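Local coordinates for flap endonuclease 1 (Desulfurococcus amylolyticus, PDB 3ORY), which probably cleaves 5' flaps from branched DNA during replication and repair, as a structure-specific nuclease of the FEN1 family, at residues K88-F93 / P159-P164; A184-D189 / L198-T203. All coordinates share one frame; numbering follows the deposited sequence.

In the fold
Both contacts lie on the same mixed sheet and follow one another along the chain. Their centres are about 15 Å apart, and their nearest atoms are about 6 Å apart without touching. Strand 37-41 runs between them, pairing with 88-93 on one side and with 182-184 on the other. Contact 1 joins two parallel strands near one border of the sheet. It is mostly buried, but it opens to solvent at Q162. Contact 2 is nearer the centre of the chain and has no exposed touching residue. Contact 1 rests on backbone bonds, valines and an aromatic pair. Contact 2 rests on an arginine, a glutamine amide and a water.

Contact 1 (K88-F93 / P159-P164); sequences KPVYVF and PWVQAP
Y91, V92 and F93 run parallel beside W160, V161 and Q162, adding strand 160-162 to the central sheet. Four backbone hydrogen bonds join them. Y91 N donates to P159 O, and V161 N donates to Y91 O. F93 N then reaches V161 O at 2.9 Å, and A163 N closes the series on F93 O at 2.8 Å. The tight part is apolar. V90 CG2 meets V161 CG2 at 4.1 Å. With CG1 of V92 set between its backbone N and carbonyl carbon (chi1 54°), CG2 is the branch turned to the second strand, 3.9 Å from A163 CB. Helix 167-176 packs over V92 and A163. On the other face, the edge of the F93 ring points at the face of W160, offset. Its centroid is 5.6 Å from that of the five-membered ring, planes at 79°. F93 CE2 also abuts W160 CB at 3.7 Å. L153 and K150 of helix 143-156 touch the F93 side chain. With a serine in place of F93, the indole would probably lose its aromatic mate and a gap would open beside L153. The solvent side is at Q162, yet its amide is tied to A163 O, D94 O and K150. W160 NE1 is held by D154. The chemistry implies a strand pair fixed by its backbone, lined by valines on one face and by rings on the other.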
loop_
_atom_site.group_PDB
_atom_site.type_symbol
_atom_site.label_atom_id
_atom_site.label_comp_id
_atom_site.label_asym_id
_atom_site.label_seq_id
_atom_site.Cartn_x
_atom_site.Cartn_y
_atom_site.Cartn_z
ATOM N N LYS A 88 12.208 -0.039 12.212
ATOM C CA LYS A 88 13.139 0.704 11.369
ATOM C C LYS A 88 12.595 0.735 9.942
ATOM O O LYS A 88 12.787 -0.214 9.182
ATOM C CB LYS A 88 14.540 0.085 11.442
ATOM C CG LYS A 88 15.112 0.081 12.867
ATOM C CD LYS A 88 16.530 -0.456 12.913
ATOM C CE LYS A 88 17.115 -0.264 14.307
ATOM N NZ LYS A 88 18.316 -1.108 14.517
ATOM N N PRO A 89 11.894 1.825 9.579
ATOM C CA PRO A 89 11.255 1.824 8.268
ATOM C C PRO A 89 12.160 2.309 7.142
ATOM O O PRO A 89 13.018 3.179 7.341
ATOM C CB PRO A 89 10.077 2.786 8.463
ATOM C CG PRO A 89 10.577 3.793 9.478
ATOM C CD PRO A 89 11.670 3.099 10.295
ATOM N N VAL A 90 11.957 1.729 5.964
ATOM C CA VAL A 90 12.568 2.206 4.736
ATOM C C VAL A 90 11.488 2.132 3.655
ATOM O O VAL A 90 10.764 1.137 3.555
ATOM C CB VAL A 90 13.847 1.393 4.347
ATOM C CG1 VAL A 90 13.595 -0.122 4.383
ATOM C CG2 VAL A 90 14.401 1.833 2.972
ATOM N N TYR A 91 11.354 3.197 2.882
ATOM C CA TYR A 91 10.366 3.231 1.814
ATOM C C TYR A 91 11.022 2.840 0.502
ATOM O O TYR A 91 12.233 2.971 0.349
ATOM C CB TYR A 91 9.720 4.622 1.719
ATOM C CG TYR A 91 8.733 4.876 2.845
ATOM C CD1 TYR A 91 7.365 4.639 2.674
ATOM C CD2 TYR A 91 9.171 5.335 4.086
ATOM C CE1 TYR A 91 6.456 4.874 3.717
ATOM C CE2 TYR A 91 8.279 5.564 5.126
ATOM C CZ TYR A 91 6.929 5.327 4.935
ATOM O OH TYR A 91 6.069 5.561 5.973
ATOM N N VAL A 92 10.228 2.325 -0.431
ATOM C CA VAL A 92 10.730 2.024 -1.760
ATOM C C VAL A 92 9.801 2.651 -2.792
ATOM O O VAL A 92 8.582 2.472 -2.732
ATOM C CB VAL A 92 10.924 0.497 -1.998
ATOM C CG1 VAL A 92 9.646 -0.293 -1.705
ATOM C CG2 VAL A 92 11.458 0.225 -3.423
ATOM N N PHE A 93 10.382 3.396 -3.731
ATOM C CA PHE A 93 9.594 4.085 -4.737
ATOM C C PHE A 93 9.814 3.508 -6.120
ATOM O O PHE A 93 10.939 3.143 -6.486
ATOM C CB PHE A 93 9.893 5.592 -4.714
ATOM C CG PHE A 93 9.355 6.284 -3.493
ATOM C CD1 PHE A 93 8.012 6.612 -3.403
ATOM C CD2 PHE A 93 10.197 6.603 -2.432
ATOM C CE1 PHE A 93 7.497 7.264 -2.255
ATOM C CE2 PHE A 93 9.704 7.236 -1.282
ATOM C CZ PHE A 93 8.346 7.566 -1.197
ATOM N N PRO A 159 15.362 6.531 5.231
ATOM C CA PRO A 159 15.855 6.074 3.928
ATOM C C PRO A 159 14.732 5.673 2.980
ATOM O O PRO A 159 13.672 5.213 3.415
ATOM C CB PRO A 159 16.681 4.838 4.283
ATOM C CG PRO A 159 16.042 4.327 5.549
ATOM C CD PRO A 159 15.671 5.573 6.306
ATOM N N TRP A 160 14.967 5.866 1.691
ATOM C CA TRP A 160 14.097 5.312 0.665
ATOM C C TRP A 160 14.955 4.830 -0.503
ATOM O O TRP A 160 16.058 5.344 -0.754
ATOM C CB TRP A 160 13.005 6.305 0.222
ATOM C CG TRP A 160 13.536 7.604 -0.304
ATOM C CD1 TRP A 160 13.739 8.754 0.410
ATOM C CD2 TRP A 160 13.946 7.887 -1.646
ATOM N NE1 TRP A 160 14.253 9.730 -0.404
ATOM C CE2 TRP A 160 14.389 9.225 -1.672
ATOM C CE3 TRP A 160 13.979 7.137 -2.831
ATOM C CZ2 TRP A 160 14.865 9.832 -2.831
ATOM C CZ3 TRP A 160 14.451 7.731 -3.977
ATOM C CH2 TRP A 160 14.886 9.074 -3.976
ATOM N N VAL A 161 14.437 3.836 -1.203
ATOM C CA VAL A 161 15.167 3.164 -2.251
ATOM C C VAL A 161 14.474 3.445 -3.577
ATOM O O VAL A 161 13.249 3.342 -3.675
ATOM C CB VAL A 161 15.234 1.642 -1.957
ATOM C CG1 VAL A 161 15.781 0.864 -3.158
ATOM C CG2 VAL A 161 16.091 1.397 -0.713
ATOM N N GLN A 162 15.264 3.820 -4.585
ATOM C CA GLN A 162 14.763 3.985 -5.941
ATOM C C GLN A 162 14.740 2.622 -6.631
ATOM O O GLN A 162 15.787 2.074 -6.979
ATOM C CB GLN A 162 15.646 4.964 -6.739
ATOM C CG GLN A 162 15.105 5.254 -8.150
ATOM C CD GLN A 162 13.653 5.689 -8.112
ATOM O OE1 GLN A 162 13.349 6.777 -7.628
ATOM N NE2 GLN A 162 12.739 4.834 -8.615
ATOM N N ALA A 163 13.545 2.071 -6.819
ATOM C CA ALA A 163 13.394 0.830 -7.567
ATOM C C ALA A 163 13.596 1.123 -9.053
ATOM O O ALA A 163 13.189 2.187 -9.525
ATOM C CB ALA A 163 12.016 0.258 -7.330
ATOM N N PRO A 164 14.249 0.201 -9.794
ATOM C CA PRO A 164 14.330 0.360 -11.249
ATOM C C PRO A 164 12.960 0.249 -11.929
ATOM O O PRO A 164 12.726 0.900 -12.955
ATOM C CB PRO A 164 15.241 -0.799 -11.687
ATOM C CG PRO A 164 15.142 -1.813 -10.606
ATOM C CD PRO A 164 14.981 -0.996 -9.333
#

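Contact 2 (A184-D189 / L198-T203); sequences ASQDYD and LVRNLT
The turn that leaves strand 182-184, where S185 and Q186 meet V199 and R200, carries D187. The D187 carboxylate lies close to that of E168 and about 3 Å from a bound phosphate ion, probably from the crystallisation liquor. The paired acids are consistent with the acidic metal site of FEN1 relatives. A184 pairs in parallel with V199, and S185 N makes a weak bond to V199 O. R200 holds the turn by its backbone. Its NE and NH2 both donate to Q186 O, at 3.1 and 3.2 Å, from the edge of the guanidinium. NH2 comes in on a lone pair, while NE stands above the carbonyl plane. Y188 lays its OH over one guanidinium face, with ring and guanidinium only 12° from parallel. Q186 NE2 lies over the opposite face. R200 NH1 is held by a salt bridge to E222. The Q186 chain bends at chi2 (-47°), which brings its amide back over 198-203. There OE1 accepts from N201 N at 2.7 Å, on a lone pair. A water donates to the same OE1 and bonds T203 OG1. L198 CD2 packs against Y188 CD1 and against D187 O, which is buried without a partner. S185 OG, also bonded to E168, accepts from D187 N in an ST turn. This turn ties the D187 backbone to E168, while R200 secures the carbonyl next to it; together they probably limit how far D187 can move.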
loop_
_atom_site.group_PDB
_atom_site.type_symbol
_atom_site.label_atom_id
_atom_site.label_comp_id
_atom_site.label_asym_id
_atom_site.label_seq_id
_atom_site.Cartn_x
_atom_site.Cartn_y
_atom_site.Cartn_z
ATOM N N ALA A 184 5.865 -4.170 3.216
ATOM C CA ALA A 184 4.624 -3.655 3.783
ATOM C C ALA A 184 3.824 -2.910 2.736
ATOM O O ALA A 184 4.347 -2.011 2.049
ATOM C CB ALA A 184 4.900 -2.758 5.011
ATOM N N SER A 185 2.551 -3.279 2.635
ATOM C CA SER A 185 1.636 -2.730 1.631
ATOM C C SER A 185 0.245 -3.260 1.933
ATOM O O SER A 185 0.112 -4.238 2.661
ATOM C CB SER A 185 2.053 -3.217 0.234
ATOM O OG SER A 185 1.202 -2.677 -0.764
ATOM N N GLN A 186 -0.787 -2.627 1.371
ATOM C CA GLN A 186 -2.143 -3.177 1.426
ATOM C C GLN A 186 -2.378 -4.218 0.338
ATOM O O GLN A 186 -3.194 -5.126 0.511
ATOM C CB GLN A 186 -3.216 -2.079 1.354
ATOM C CG GLN A 186 -3.287 -1.194 2.596
ATOM C CD GLN A 186 -3.293 -1.985 3.887
ATOM O OE1 GLN A 186 -2.298 -2.012 4.612
ATOM N NE2 GLN A 186 -4.397 -2.661 4.163
ATOM N N ASP A 187 -1.656 -4.124 -0.775
ATOM C CA ASP A 187 -1.820 -5.160 -1.776
ATOM C C ASP A 187 -0.817 -6.297 -1.570
ATOM O O ASP A 187 0.069 -6.235 -0.701
ATOM C CB ASP A 187 -1.828 -4.608 -3.212
ATOM C CG ASP A 187 -0.548 -3.912 -3.583
ATOM O OD1 ASP A 187 0.534 -4.377 -3.170
ATOM O OD2 ASP A 187 -0.639 -2.885 -4.294
ATOM N N TYR A 188 -0.984 -7.341 -2.365
ATOM C CA TYR A 188 -0.270 -8.587 -2.171
ATOM C C TYR A 188 0.822 -8.776 -3.218
ATOM O O TYR A 188 1.429 -9.854 -3.309
ATOM C CB TYR A 188 -1.294 -9.732 -2.218
ATOM C CG TYR A 188 -2.241 -9.712 -1.034
ATOM C CD1 TYR A 188 -2.086 -10.600 0.034
ATOM C CD2 TYR A 188 -3.285 -8.785 -0.973
ATOM C CE1 TYR A 188 -2.962 -10.559 1.137
ATOM C CE2 TYR A 188 -4.150 -8.746 0.102
ATOM C CZ TYR A 188 -3.992 -9.631 1.150
ATOM O OH TYR A 188 -4.872 -9.552 2.207
ATOM N N ASP A 189 1.058 -7.728 -4.008
ATOM C CA ASP A 189 1.992 -7.782 -5.145
ATOM C C ASP A 189 3.368 -8.280 -4.748
ATOM O O ASP A 189 3.985 -9.025 -5.497
ATOM C CB ASP A 189 2.151 -6.394 -5.791
ATOM C CG ASP A 189 0.832 -5.804 -6.298
ATOM O OD1 ASP A 189 -0.256 -6.163 -5.796
ATOM O OD2 ASP A 189 0.889 -4.945 -7.208
ATOM N N LEU A 198 5.092 -10.558 4.075
ATOM C CA LEU A 198 4.345 -9.318 3.870
ATOM C C LEU A 198 3.632 -8.910 5.157
ATOM O O LEU A 198 2.932 -9.724 5.776
ATOM C CB LEU A 198 3.315 -9.478 2.740
ATOM C CG LEU A 198 2.257 -8.371 2.580
ATOM C CD1 LEU A 198 2.857 -7.024 2.112
ATOM C CD2 LEU A 198 1.161 -8.811 1.618
ATOM N N VAL A 199 3.801 -7.654 5.557
ATOM C CA VAL A 199 2.992 -7.099 6.639
ATOM C C VAL A 199 1.936 -6.169 6.047
ATOM O O VAL A 199 2.262 -5.258 5.273
ATOM C CB VAL A 199 3.855 -6.375 7.712
ATOM C CG1 VAL A 199 2.969 -5.619 8.706
ATOM C CG2 VAL A 199 4.757 -7.387 8.449
ATOM N N ARG A 200 0.675 -6.419 6.387
ATOM C CA ARG A 200 -0.419 -5.549 5.959
ATOM C C ARG A 200 -0.921 -4.686 7.107
ATOM O O ARG A 200 -0.720 -5.028 8.277
ATOM C CB ARG A 200 -1.577 -6.367 5.385
ATOM C CG ARG A 200 -1.225 -7.132 4.113
ATOM C CD ARG A 200 -2.442 -7.877 3.582
ATOM N NE ARG A 200 -3.404 -6.967 2.955
ATOM C CZ ARG A 200 -4.588 -6.624 3.459
ATOM N NH1 ARG A 200 -5.006 -7.111 4.626
ATOM N NH2 ARG A 200 -5.363 -5.791 2.777
ATOM N N ASN A 201 -1.571 -3.573 6.750
ATOM C CA ASN A 201 -2.228 -2.636 7.692
ATOM C C ASN A 201 -1.292 -1.698 8.453
ATOM O O ASN A 201 -1.746 -0.905 9.278
ATOM C CB ASN A 201 -3.168 -3.359 8.676
ATOM C CG ASN A 201 -4.230 -4.196 7.979
ATOM O OD1 ASN A 201 -4.679 -5.218 8.507
ATOM N ND2 ASN A 201 -4.651 -3.763 6.811
ATOM N N LEU A 202 0.005 -1.785 8.181
ATOM C CA LEU A 202 0.986 -0.967 8.890
ATOM C C LEU A 202 0.754 0.532 8.691
ATOM O O LEU A 202 1.020 1.323 9.587
ATOM C CB LEU A 202 2.407 -1.355 8.483
ATOM C CG LEU A 202 3.542 -0.958 9.423
ATOM C CD1 LEU A 202 3.649 -1.895 10.637
ATOM C CD2 LEU A 202 4.850 -0.923 8.650
ATOM N N THR A 203 0.232 0.921 7.531
ATOM C CA THR A 203 0.013 2.340 7.246
ATOM C C THR A 203 -1.339 2.841 7.752
ATOM O O THR A 203 -1.601 4.039 7.725
ATOM C CB THR A 203 0.136 2.647 5.741
ATOM O OG1 THR A 203 -0.809 1.850 5.021
ATOM C CG2 THR A 203 1.550 2.347 5.249
HETATM O O HOH W 1 0.118 -0.768 4.386
#